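Local coordinates for nitronate monooxygenase family protein (PDB 4QIT), which uses flavin mononucleotide and molecular oxygen to carry out the oxidative denitrification of alkyl nitronates, with the toxin propionate 3-nitronate as its best substrate, at residues Q18-M26 with G238-T246; P71-H79 with P133-P143. The protein carries 1 engineered substitution. One frame throughout, in Å; residues are numbered along the deposited sequence.

Contact 1: residues Q18-M26 with G238-T246. With FMN (flavin mononucleotide), chain C.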
loop_
_atom_site.group_PDB
_atom_site.type_symbol
_atom_site.label_atom_id
_atom_site.label_comp_id
_atom_site.label_asym_id
_atom_site.label_seq_id
_atom_site.Cartn_x
_atom_site.Cartn_y
_atom_site.Cartn_z
ATOM N N GLN A 18 -25.948 12.579 8.064
ATOM C CA GLN A 18 -26.310 12.949 6.702
ATOM C C GLN A 18 -25.264 12.552 5.654
ATOM O O GLN A 18 -25.614 12.284 4.506
ATOM C CB GLN A 18 -26.595 14.453 6.616
ATOM C CG GLN A 18 -27.793 14.901 7.442
ATOM C CD GLN A 18 -29.090 14.282 6.958
ATOM O OE1 GLN A 18 -29.376 14.271 5.761
ATOM N NE2 GLN A 18 -29.879 13.750 7.890
ATOM N N GLN A 19 -23.984 12.531 6.037
ATOM C CA GLN A 19 -22.902 12.306 5.073
ATOM C C GLN A 19 -22.044 11.124 5.491
ATOM O O GLN A 19 -21.750 10.970 6.664
ATOM C CB GLN A 19 -22.008 13.548 4.947
ATOM C CG GLN A 19 -22.754 14.804 4.539
ATOM C CD GLN A 19 -23.417 14.670 3.185
ATOM O OE1 GLN A 19 -23.016 13.848 2.353
ATOM N NE2 GLN A 19 -24.437 15.491 2.947
ATOM N N PRO A 20 -21.614 10.309 4.520
ATOM C CA PRO A 20 -20.868 9.083 4.854
ATOM C C PRO A 20 -19.378 9.345 5.047
ATOM O O PRO A 20 -18.533 8.686 4.421
ATOM C CB PRO A 20 -21.096 8.208 3.619
ATOM C CG PRO A 20 -21.160 9.201 2.495
ATOM C CD PRO A 20 -21.892 10.403 3.073
ATOM N N ILE A 21 -19.066 10.293 5.923
ATOM C CA ILE A 21 -17.683 10.731 6.115
ATOM C C ILE A 21 -17.417 10.795 7.603
ATOM O O ILE A 21 -18.085 11.535 8.332
ATOM C CB ILE A 21 -17.444 12.129 5.495
ATOM C CG1 ILE A 21 -17.768 12.108 3.996
ATOM C CG2 ILE A 21 -16.002 12.568 5.720
ATOM C CD1 ILE A 21 -17.807 13.487 3.365
ATOM N N ILE A 22 -16.458 9.997 8.056
ATOM C CA ILE A 22 -16.040 9.998 9.447
ATOM C C ILE A 22 -14.712 10.739 9.539
ATOM O O ILE A 22 -13.766 10.403 8.818
ATOM C CB ILE A 22 -15.817 8.558 9.967
ATOM C CG1 ILE A 22 -17.065 7.695 9.750
ATOM C CG2 ILE A 22 -15.406 8.572 11.440
ATOM C CD1 ILE A 22 -16.893 6.254 10.228
ATOM N N GLN A 23 -14.631 11.753 10.402
ATOM C CA GLN A 23 -13.342 12.357 10.717
ATOM C C GLN A 23 -12.675 11.437 11.728
ATOM O O GLN A 23 -13.237 11.174 12.783
ATOM C CB GLN A 23 -13.502 13.785 11.258
ATOM C CG GLN A 23 -12.365 14.264 12.171
ATOM C CD GLN A 23 -12.735 14.173 13.643
ATOM O OE1 GLN A 23 -13.832 14.587 14.043
ATOM N NE2 GLN A 23 -11.839 13.615 14.456
ATOM N N ALA A 24 -11.497 10.918 11.386
ATOM C CA ALA A 24 -10.881 9.859 12.185
ATOM C C ALA A 24 -10.556 10.294 13.606
ATOM O O ALA A 24 -10.076 11.407 13.830
ATOM C CB ALA A 24 -9.622 9.334 11.495
ATOM N N PRO A 25 -10.810 9.409 14.578
ATOM C CA PRO A 25 -10.290 9.695 15.910
ATOM C C PRO A 25 -8.786 9.649 15.825
ATOM O O PRO A 25 -8.219 8.783 15.150
ATOM C CB PRO A 25 -10.794 8.524 16.759
ATOM C CG PRO A 25 -11.099 7.435 15.788
ATOM C CD PRO A 25 -11.469 8.095 14.490
ATOM N N MET A 26 -8.155 10.615 16.464
ATOM C CA MET A 26 -6.724 10.793 16.354
ATOM C C MET A 26 -6.198 11.232 17.692
ATOM O O MET A 26 -6.250 12.415 18.019
ATOM C CB MET A 26 -6.402 11.839 15.281
ATOM C CG MET A 26 -6.750 11.395 13.859
ATOM S SD MET A 26 -6.313 12.644 12.638
ATOM C CE MET A 26 -7.683 13.799 12.817
ATOM N N GLY A 238 -16.919 -0.429 -3.325
ATOM C CA GLY A 238 -17.928 -1.080 -2.516
ATOM C C GLY A 238 -18.029 -0.587 -1.085
ATOM O O GLY A 238 -18.785 -1.149 -0.306
ATOM N N ALA A 239 -17.276 0.450 -0.718
ATOM C CA ALA A 239 -17.350 0.968 0.645
ATOM C C ALA A 239 -18.708 1.612 0.895
ATOM O O ALA A 239 -19.360 2.086 -0.036
ATOM C CB ALA A 239 -16.239 1.989 0.897
ATOM N N SER A 240 -19.108 1.641 2.161
ATOM C CA SER A 240 -20.334 2.322 2.568
ATOM C C SER A 240 -20.069 3.711 3.126
ATOM O O SER A 240 -21.005 4.494 3.306
ATOM C CB SER A 240 -21.071 1.500 3.622
ATOM O OG SER A 240 -21.444 0.237 3.098
ATOM N N ALA A 241 -18.800 4.010 3.420
ATOM C CA ALA A 241 -18.400 5.297 3.979
ATOM C C ALA A 241 -16.884 5.414 3.923
ATOM O O ALA A 241 -16.200 4.469 3.527
ATOM C CB ALA A 241 -18.899 5.444 5.420
ATOM N N VAL A 242 -16.362 6.573 4.311
ATOM C CA VAL A 242 -14.920 6.764 4.435
ATOM C C VAL A 242 -14.563 7.309 5.811
ATOM O O VAL A 242 -15.392 7.942 6.489
ATOM C CB VAL A 242 -14.359 7.716 3.343
ATOM C CG1 VAL A 242 -14.667 7.159 1.960
ATOM C CG2 VAL A 242 -14.913 9.145 3.499
ATOM N N GLN A 243 -13.331 7.042 6.229
ATOM C CA GLN A 243 -12.787 7.603 7.453
ATOM C C GLN A 243 -11.482 8.286 7.077
ATOM O O GLN A 243 -10.619 7.674 6.423
ATOM C CB GLN A 243 -12.546 6.510 8.496
ATOM C CG GLN A 243 -11.876 7.021 9.759
ATOM C CD GLN A 243 -12.085 6.083 10.927
ATOM O OE1 GLN A 243 -13.216 5.709 11.239
ATOM N NE2 GLN A 243 -10.994 5.683 11.570
ATOM N N MET A 244 -11.359 9.555 7.473
ATOM C CA MET A 244 -10.283 10.431 7.019
ATOM C C MET A 244 -9.623 11.110 8.206
ATOM O O MET A 244 -10.292 11.807 8.969
ATOM C CB MET A 244 -10.852 11.490 6.058
ATOM C CG MET A 244 -11.390 10.896 4.760
ATOM S SD MET A 244 -12.355 12.051 3.768
ATOM C CE MET A 244 -11.077 13.201 3.293
ATOM N N GLY A 245 -8.320 10.892 8.371
ATOM C CA GLY A 245 -7.578 11.492 9.463
ATOM C C GLY A 245 -6.711 12.652 8.999
ATOM O O GLY A 245 -6.919 13.805 9.394
ATOM N N THR A 246 -5.734 12.341 8.152
ATOM C CA THR A 246 -4.759 13.337 7.705
ATOM C C THR A 246 -5.429 14.597 7.151
ATOM O O THR A 246 -4.980 15.715 7.417
ATOM C CB THR A 246 -3.823 12.725 6.652
ATOM O OG1 THR A 246 -3.162 11.595 7.233
ATOM C CG2 THR A 246 -2.769 13.726 6.199
HETATM N N1 FMN C . -6.880 5.483 14.773
HETATM C C2 FMN C . -7.368 5.057 16.001
HETATM O O2 FMN C . -8.062 4.050 16.048
HETATM N N3 FMN C . -7.115 5.758 17.159
HETATM C C4 FMN C . -6.331 6.890 17.090
HETATM O O4 FMN C . -6.066 7.540 18.097
HETATM C C4A FMN C . -5.833 7.311 15.871
HETATM N N5 FMN C . -5.054 8.438 15.841
HETATM C C5A FMN C . -4.554 8.907 14.650
HETATM C C6 FMN C . -3.783 10.061 14.669
HETATM C C7 FMN C . -3.269 10.580 13.499
HETATM C C7M FMN C . -2.464 11.845 13.598
HETATM C C8 FMN C . -3.505 9.924 12.291
HETATM C C8M FMN C . -2.934 10.467 11.012
HETATM C C9 FMN C . -4.278 8.757 12.278
HETATM C C9A FMN C . -4.815 8.239 13.462
HETATM N N10 FMN C . -5.597 7.083 13.483
HETATM C C10 FMN C . -6.099 6.618 14.697
HETATM C "C1'" FMN C . -5.867 6.323 12.209
HETATM C "C2'" FMN C . -7.171 6.719 11.539
HETATM O "O2'" FMN C . -8.247 6.156 12.244
HETATM C "C3'" FMN C . -7.230 6.202 10.108
HETATM O "O3'" FMN C . -6.836 4.849 10.016
HETATM C "C4'" FMN C . -6.264 7.021 9.283
HETATM O "O4'" FMN C . -6.269 8.361 9.740
HETATM C "C5'" FMN C . -6.722 6.999 7.835
HETATM O "O5'" FMN C . -5.608 7.415 7.106
HETATM P P FMN C . -5.512 8.879 6.493
HETATM O O1P FMN C . -6.896 9.450 6.334
HETATM O O2P FMN C . -4.765 8.752 5.201
HETATM O O3P FMN C . -4.750 9.671 7.502
#
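Ile22 and Gln243 are bridge partners on neighbouring parallel strands, and their side chains cross at an angle in the barrel interior. CG anti to the backbone N (chi1 175°) and an extended course beyond it carry the Gln243 side chain along the inner wall toward the flavin. On the way CG rests on Ala24 CB at 3.7 Å, and OE1 lies against Ile22 CG2 at 3.6 Å. At the tip NE2 donates to FMN O2' over 2.9 Å, a clearly bent bond (133° at the hydrogen). A long amide suits this place because its methylenes pack like a hydrocarbon while its end still reaches the ribityl hydroxyl.

Past the strands the backbone itself grips the cofactor. Gly245 N points almost straight at FMN O1P (2.9 Å, 170°), and Thr246 N reaches O3P where the chain leads into the short helix 246-249. With no side chain, Gly245 can lie close to Ala24, Met26 and the ribityl chain. Met26 lies between the flavin ring and Gly245: CG meets FMN C6 at 3.4 Å, SD touches Gly245 O at 3.5 Å, and the bend at chi3 turns CE onto that oxygen, a place for a slim, flexible chain.

On the outer face Ile21 CG1 lies alongside Val242 CG2, and Ile21 CG2 reaches Met244 SD at 4.2 Å. Four backbone bonds, from Val242 N to Pro20 O through to Ala24 N to Met244 O, lace this seam. Helix 344-355 covers Ile21 and Met244 from outside, Phe11 of helix 8-14 packs on Ile22 and Ala241, and strand 219-222 continues the sheet beyond 241-244.

Contact 2: residues P71-H79 with P133-P143. With FMN (flavin mononucleotide), chain C; NIE (nitroethane), chain D.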
loop_
_atom_site.group_PDB
_atom_site.type_symbol
_atom_site.label_atom_id
_atom_site.label_comp_id
_atom_site.label_asym_id
_atom_site.label_seq_id
_atom_site.Cartn_x
_atom_site.Cartn_y
_atom_site.Cartn_z
ATOM N N PRO A 71 -24.789 12.895 16.098
ATOM C CA PRO A 71 -23.996 11.715 16.458
ATOM C C PRO A 71 -22.500 11.955 16.343
ATOM O O PRO A 71 -22.059 12.678 15.460
ATOM C CB PRO A 71 -24.418 10.693 15.406
ATOM C CG PRO A 71 -25.854 11.081 15.114
ATOM C CD PRO A 71 -25.809 12.571 15.083
ATOM N N PHE A 72 -21.741 11.334 17.236
ATOM C CA PHE A 72 -20.284 11.323 17.142
ATOM C C PHE A 72 -19.741 9.982 17.619
ATOM O O PHE A 72 -20.474 9.156 18.173
ATOM C CB PHE A 72 -19.652 12.499 17.909
ATOM C CG PHE A 72 -19.976 12.513 19.379
ATOM C CD1 PHE A 72 -21.118 13.155 19.840
ATOM C CD2 PHE A 72 -19.143 11.892 20.298
ATOM C CE1 PHE A 72 -21.426 13.177 21.194
ATOM C CE2 PHE A 72 -19.444 11.912 21.655
ATOM C CZ PHE A 72 -20.593 12.558 22.100
ATOM N N ASN A 73 -18.444 9.792 17.401
ATOM C CA ASN A 73 -17.755 8.515 17.546
ATOM C C ASN A 73 -16.706 8.644 18.648
ATOM O O ASN A 73 -15.958 9.628 18.703
ATOM C CB ASN A 73 -17.116 8.192 16.182
ATOM C CG ASN A 73 -16.174 6.992 16.198
ATOM O OD1 ASN A 73 -16.332 6.033 16.969
ATOM N ND2 ASN A 73 -15.192 7.027 15.293
ATOM N N VAL A 74 -16.684 7.664 19.545
ATOM C CA VAL A 74 -15.716 7.629 20.635
ATOM C C VAL A 74 -14.833 6.401 20.464
ATOM O O VAL A 74 -15.339 5.279 20.391
ATOM C CB VAL A 74 -16.410 7.615 22.009
ATOM C CG1 VAL A 74 -15.386 7.483 23.122
ATOM C CG2 VAL A 74 -17.226 8.894 22.182
ATOM N N ASN A 75 -13.523 6.615 20.381
ATOM C CA ASN A 75 -12.593 5.546 20.020
ATOM C C ASN A 75 -11.727 5.090 21.193
ATOM O O ASN A 75 -11.205 5.915 21.960
ATOM C CB ASN A 75 -11.724 6.024 18.858
ATOM C CG ASN A 75 -10.704 5.000 18.409
ATOM O OD1 ASN A 75 -9.552 5.031 18.844
ATOM N ND2 ASN A 75 -11.114 4.099 17.521
ATOM N N LEU A 76 -11.569 3.771 21.309
ATOM C CA LEU A 76 -10.715 3.177 22.335
ATOM C C LEU A 76 -9.758 2.156 21.733
ATOM O O LEU A 76 -10.140 1.358 20.869
ATOM C CB LEU A 76 -11.563 2.510 23.431
ATOM C CG LEU A 76 -12.463 3.476 24.219
ATOM C CD1 LEU A 76 -13.849 3.573 23.593
ATOM C CD2 LEU A 76 -12.553 3.099 25.695
ATOM N N PHE A 77 -8.518 2.170 22.206
ATOM C CA PHE A 77 -7.562 1.144 21.811
ATOM C C PHE A 77 -7.914 -0.170 22.495
ATOM O O PHE A 77 -8.304 -0.187 23.667
ATOM C CB PHE A 77 -6.142 1.539 22.201
ATOM C CG PHE A 77 -5.628 2.777 21.505
ATOM C CD1 PHE A 77 -6.361 3.396 20.501
ATOM C CD2 PHE A 77 -4.397 3.299 21.855
ATOM C CE1 PHE A 77 -5.876 4.534 19.877
ATOM C CE2 PHE A 77 -3.898 4.428 21.233
ATOM C CZ PHE A 77 -4.644 5.051 20.242
ATOM N N CYS A 78 -7.767 -1.267 21.760
ATOM C CA CYS A 78 -8.137 -2.591 22.243
ATOM C C CYS A 78 -6.994 -3.556 21.943
ATOM O O CYS A 78 -7.201 -4.693 21.500
ATOM C CB CYS A 78 -9.419 -3.044 21.541
ATOM S SG CYS A 78 -10.310 -4.382 22.374
ATOM N N HIS A 79 -5.778 -3.077 22.165
ATOM C CA HIS A 79 -4.578 -3.890 21.997
ATOM C C HIS A 79 -4.478 -4.971 23.083
ATOM O O HIS A 79 -5.164 -4.903 24.110
ATOM C CB HIS A 79 -3.336 -2.993 22.040
ATOM C CG HIS A 79 -3.303 -2.065 23.221
ATOM N ND1 HIS A 79 -4.131 -0.969 23.332
ATOM C CD2 HIS A 79 -2.524 -2.071 24.329
ATOM C CE1 HIS A 79 -3.865 -0.338 24.464
ATOM N NE2 HIS A 79 -2.900 -0.982 25.088
ATOM N N PRO A 133 -22.599 7.334 23.628
ATOM C CA PRO A 133 -22.316 8.036 22.374
ATOM C C PRO A 133 -22.924 7.243 21.222
ATOM O O PRO A 133 -23.135 6.039 21.358
ATOM C CB PRO A 133 -20.786 8.018 22.303
ATOM C CG PRO A 133 -20.373 6.838 23.123
ATOM C CD PRO A 133 -21.394 6.729 24.222
ATOM N N ALA A 134 -23.222 7.901 20.106
ATOM C CA ALA A 134 -23.855 7.216 18.986
ATOM C C ALA A 134 -22.996 6.079 18.440
ATOM O O ALA A 134 -23.517 5.039 18.026
ATOM C CB ALA A 134 -24.187 8.205 17.882
ATOM N N ALA A 135 -21.679 6.275 18.431
ATOM C CA ALA A 135 -20.779 5.235 17.952
ATOM C C ALA A 135 -19.582 5.050 18.875
ATOM O O ALA A 135 -19.052 6.015 19.434
ATOM C CB ALA A 135 -20.313 5.540 16.539
ATOM N N VAL A 136 -19.179 3.797 19.049
ATOM C CA VAL A 136 -17.933 3.473 19.735
ATOM C C VAL A 136 -17.069 2.640 18.793
ATOM O O VAL A 136 -17.545 1.674 18.194
ATOM C CB VAL A 136 -18.180 2.710 21.056
ATOM C CG1 VAL A 136 -16.860 2.168 21.634
ATOM C CG2 VAL A 136 -18.887 3.610 22.068
ATOM N N SER A 137 -15.806 3.037 18.631
ATOM C CA SER A 137 -14.898 2.342 17.729
ATOM C C SER A 137 -13.697 1.769 18.477
ATOM O O SER A 137 -13.293 2.300 19.520
ATOM C CB SER A 137 -14.417 3.296 16.631
ATOM O OG SER A 137 -15.443 3.563 15.698
ATOM N N PHE A 138 -13.124 0.701 17.927
ATOM C CA PHE A 138 -11.989 0.029 18.540
ATOM C C PHE A 138 -10.853 -0.148 17.551
ATOM O O PHE A 138 -11.085 -0.433 16.366
ATOM C CB PHE A 138 -12.411 -1.335 19.104
ATOM C CG PHE A 138 -13.428 -1.225 20.198
ATOM C CD1 PHE A 138 -13.038 -0.882 21.477
ATOM C CD2 PHE A 138 -14.776 -1.439 19.940
ATOM C CE1 PHE A 138 -13.970 -0.761 22.510
ATOM C CE2 PHE A 138 -15.724 -1.326 20.966
ATOM C CZ PHE A 138 -15.320 -0.981 22.248
ATOM N N HIS A 139 -9.631 0.015 18.050
ATOM C CA HIS A 139 -8.410 -0.085 17.254
ATOM C C HIS A 139 -7.513 -1.140 17.881
ATOM O O HIS A 139 -7.431 -1.224 19.108
ATOM C CB HIS A 139 -7.670 1.256 17.261
ATOM C CG HIS A 139 -6.783 1.467 16.075
ATOM N ND1 HIS A 139 -7.265 1.475 14.780
ATOM C CD2 HIS A 139 -5.452 1.691 15.978
ATOM C CE1 HIS A 139 -6.272 1.689 13.944
ATOM N NE2 HIS A 139 -5.154 1.820 14.644
ATOM N N PHE A 140 -6.846 -1.921 17.028
ATOM C CA PHE A 140 -5.876 -2.966 17.401
ATOM C C PHE A 140 -6.500 -4.321 17.704
ATOM O O PHE A 140 -5.775 -5.308 17.844
ATOM C CB PHE A 140 -4.974 -2.576 18.586
ATOM C CG PHE A 140 -4.164 -1.325 18.381
ATOM C CD1 PHE A 140 -3.459 -1.091 17.204
ATOM C CD2 PHE A 140 -4.070 -0.399 19.409
ATOM C CE1 PHE A 140 -2.689 0.058 17.068
ATOM C CE2 PHE A 140 -3.314 0.746 19.278
ATOM C CZ PHE A 140 -2.622 0.980 18.104
ATOM N N GLY A 141 -7.823 -4.368 17.823
ATOM C CA GLY A 141 -8.514 -5.617 18.115
ATOM C C GLY A 141 -9.999 -5.391 18.333
ATOM O O GLY A 141 -10.468 -4.246 18.404
ATOM N N ALA A 142 -10.745 -6.485 18.444
ATOM C CA ALA A 142 -12.165 -6.393 18.753
ATOM C C ALA A 142 -12.372 -6.870 20.182
ATOM O O ALA A 142 -11.722 -7.826 20.621
ATOM C CB ALA A 142 -12.975 -7.235 17.795
ATOM N N PRO A 143 -13.268 -6.207 20.920
ATOM C CA PRO A 143 -13.599 -6.693 22.260
ATOM C C PRO A 143 -14.354 -8.014 22.162
ATOM O O PRO A 143 -14.825 -8.367 21.078
ATOM C CB PRO A 143 -14.547 -5.615 22.800
ATOM C CG PRO A 143 -14.283 -4.397 21.954
ATOM C CD PRO A 143 -13.950 -4.939 20.605
HETATM N N1 FMN C . -6.880 5.483 14.773
HETATM C C2 FMN C . -7.368 5.057 16.001
HETATM O O2 FMN C . -8.062 4.050 16.048
HETATM N N3 FMN C . -7.115 5.758 17.159
HETATM C C4 FMN C . -6.331 6.890 17.090
HETATM O O4 FMN C . -6.066 7.540 18.097
HETATM C C4A FMN C . -5.833 7.311 15.871
HETATM N N5 FMN C . -5.054 8.438 15.841
HETATM C C5A FMN C . -4.554 8.907 14.650
HETATM C C6 FMN C . -3.783 10.061 14.669
HETATM C C7 FMN C . -3.269 10.580 13.499
HETATM C C7M FMN C . -2.464 11.845 13.598
HETATM C C8 FMN C . -3.505 9.924 12.291
HETATM C C8M FMN C . -2.934 10.467 11.012
HETATM C C9 FMN C . -4.278 8.757 12.278
HETATM C C9A FMN C . -4.815 8.239 13.462
HETATM N N10 FMN C . -5.597 7.083 13.483
HETATM C C10 FMN C . -6.099 6.618 14.697
HETATM C "C1'" FMN C . -5.867 6.323 12.209
HETATM C "C2'" FMN C . -7.171 6.719 11.539
HETATM O "O2'" FMN C . -8.247 6.156 12.244
HETATM C "C3'" FMN C . -7.230 6.202 10.108
HETATM O "O3'" FMN C . -6.836 4.849 10.016
HETATM C "C4'" FMN C . -6.264 7.021 9.283
HETATM O "O4'" FMN C . -6.269 8.361 9.740
HETATM C "C5'" FMN C . -6.722 6.999 7.835
HETATM O "O5'" FMN C . -5.608 7.415 7.106
HETATM P P FMN C . -5.512 8.879 6.493
HETATM O O1P FMN C . -6.896 9.450 6.334
HETATM O O2P FMN C . -4.765 8.752 5.201
HETATM O O3P FMN C . -4.750 9.671 7.502
HETATM N N3 NIE D . -1.890 7.127 16.323
HETATM C C1 NIE D . -2.563 5.394 17.797
HETATM C C2 NIE D . -2.275 6.873 17.666
HETATM O O4 NIE D . -2.550 6.636 15.411
HETATM O O5 NIE D . -0.615 7.548 16.077
HETATM O O HOH W 1 -23.206 10.712 19.910
HETATM O O HOH W 2 -13.580 4.999 13.837
HETATM O O HOH W 3 -10.113 2.104 15.315
#
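Ser137 OG donates to Asn73 OD1 over 2.9 Å, while Asn73 ND2 is held by a water shared with Ser137 OG and by Ser46 OG. Two residues on, on the same face, Asn75 OD1 accepts from FMN N3 at 3.1 Å, while its ND2 gives to a water that also donates to FMN O2.

From the base of Phe77 outward, CB lies 4.0 Å from Phe140 CD2, and chi1 -64°, with CG beside the backbone N, swings the ring out to the flavin. CG and CD2 both face Phe140 CE2, CD2 at 3.8 Å, where the edge of Phe140 meets the face of Phe77 in a T-shaped pair, planes at 68°; CD1 passes His139 CB at 4.1 Å. Farther out CE1 brings FMN N3 to the ring edge, 3.2 Å away, CE2 faces nitroethane C1, and CZ ends against that carbon at 3.2 Å. A flat, rigid aromatic thus gives an apolar side wall touching both the flavin edge and the ligand.

On the outer face Leu76 CD1 packs on Val136 CG1 and Val74 CG2 on Pro133 CB, branched and ring side chains filling the layer beneath helices 54-65 and 124-131. Strands 45-48 and 157-162 flank the pair within the sheet.

From the N terminus, the chain lays down 18-26 as the first barrel strand and, after strand 45-48, reaches 71-79. Helices 86-101 and 124-131 then lead to 133-143, where contact 2 closes a loop of 53 residues as a beta-alpha-beta crossover between the third and fourth strands. Three more barrel strands follow before 238-246 returns to the first, and contact 1 thereby closes the TIM barrel, enclosing 211 residues with contact 2 nested inside. Their centres lie about 14 Å apart, yet they meet where Pro25 CB packs on Asn75 CB at 3.4 Å. Both face one FMN: contact 1 supplies phosphate and ribityl partners, contact 2 meets the pyrimidine end and, through Phe77, nitroethane.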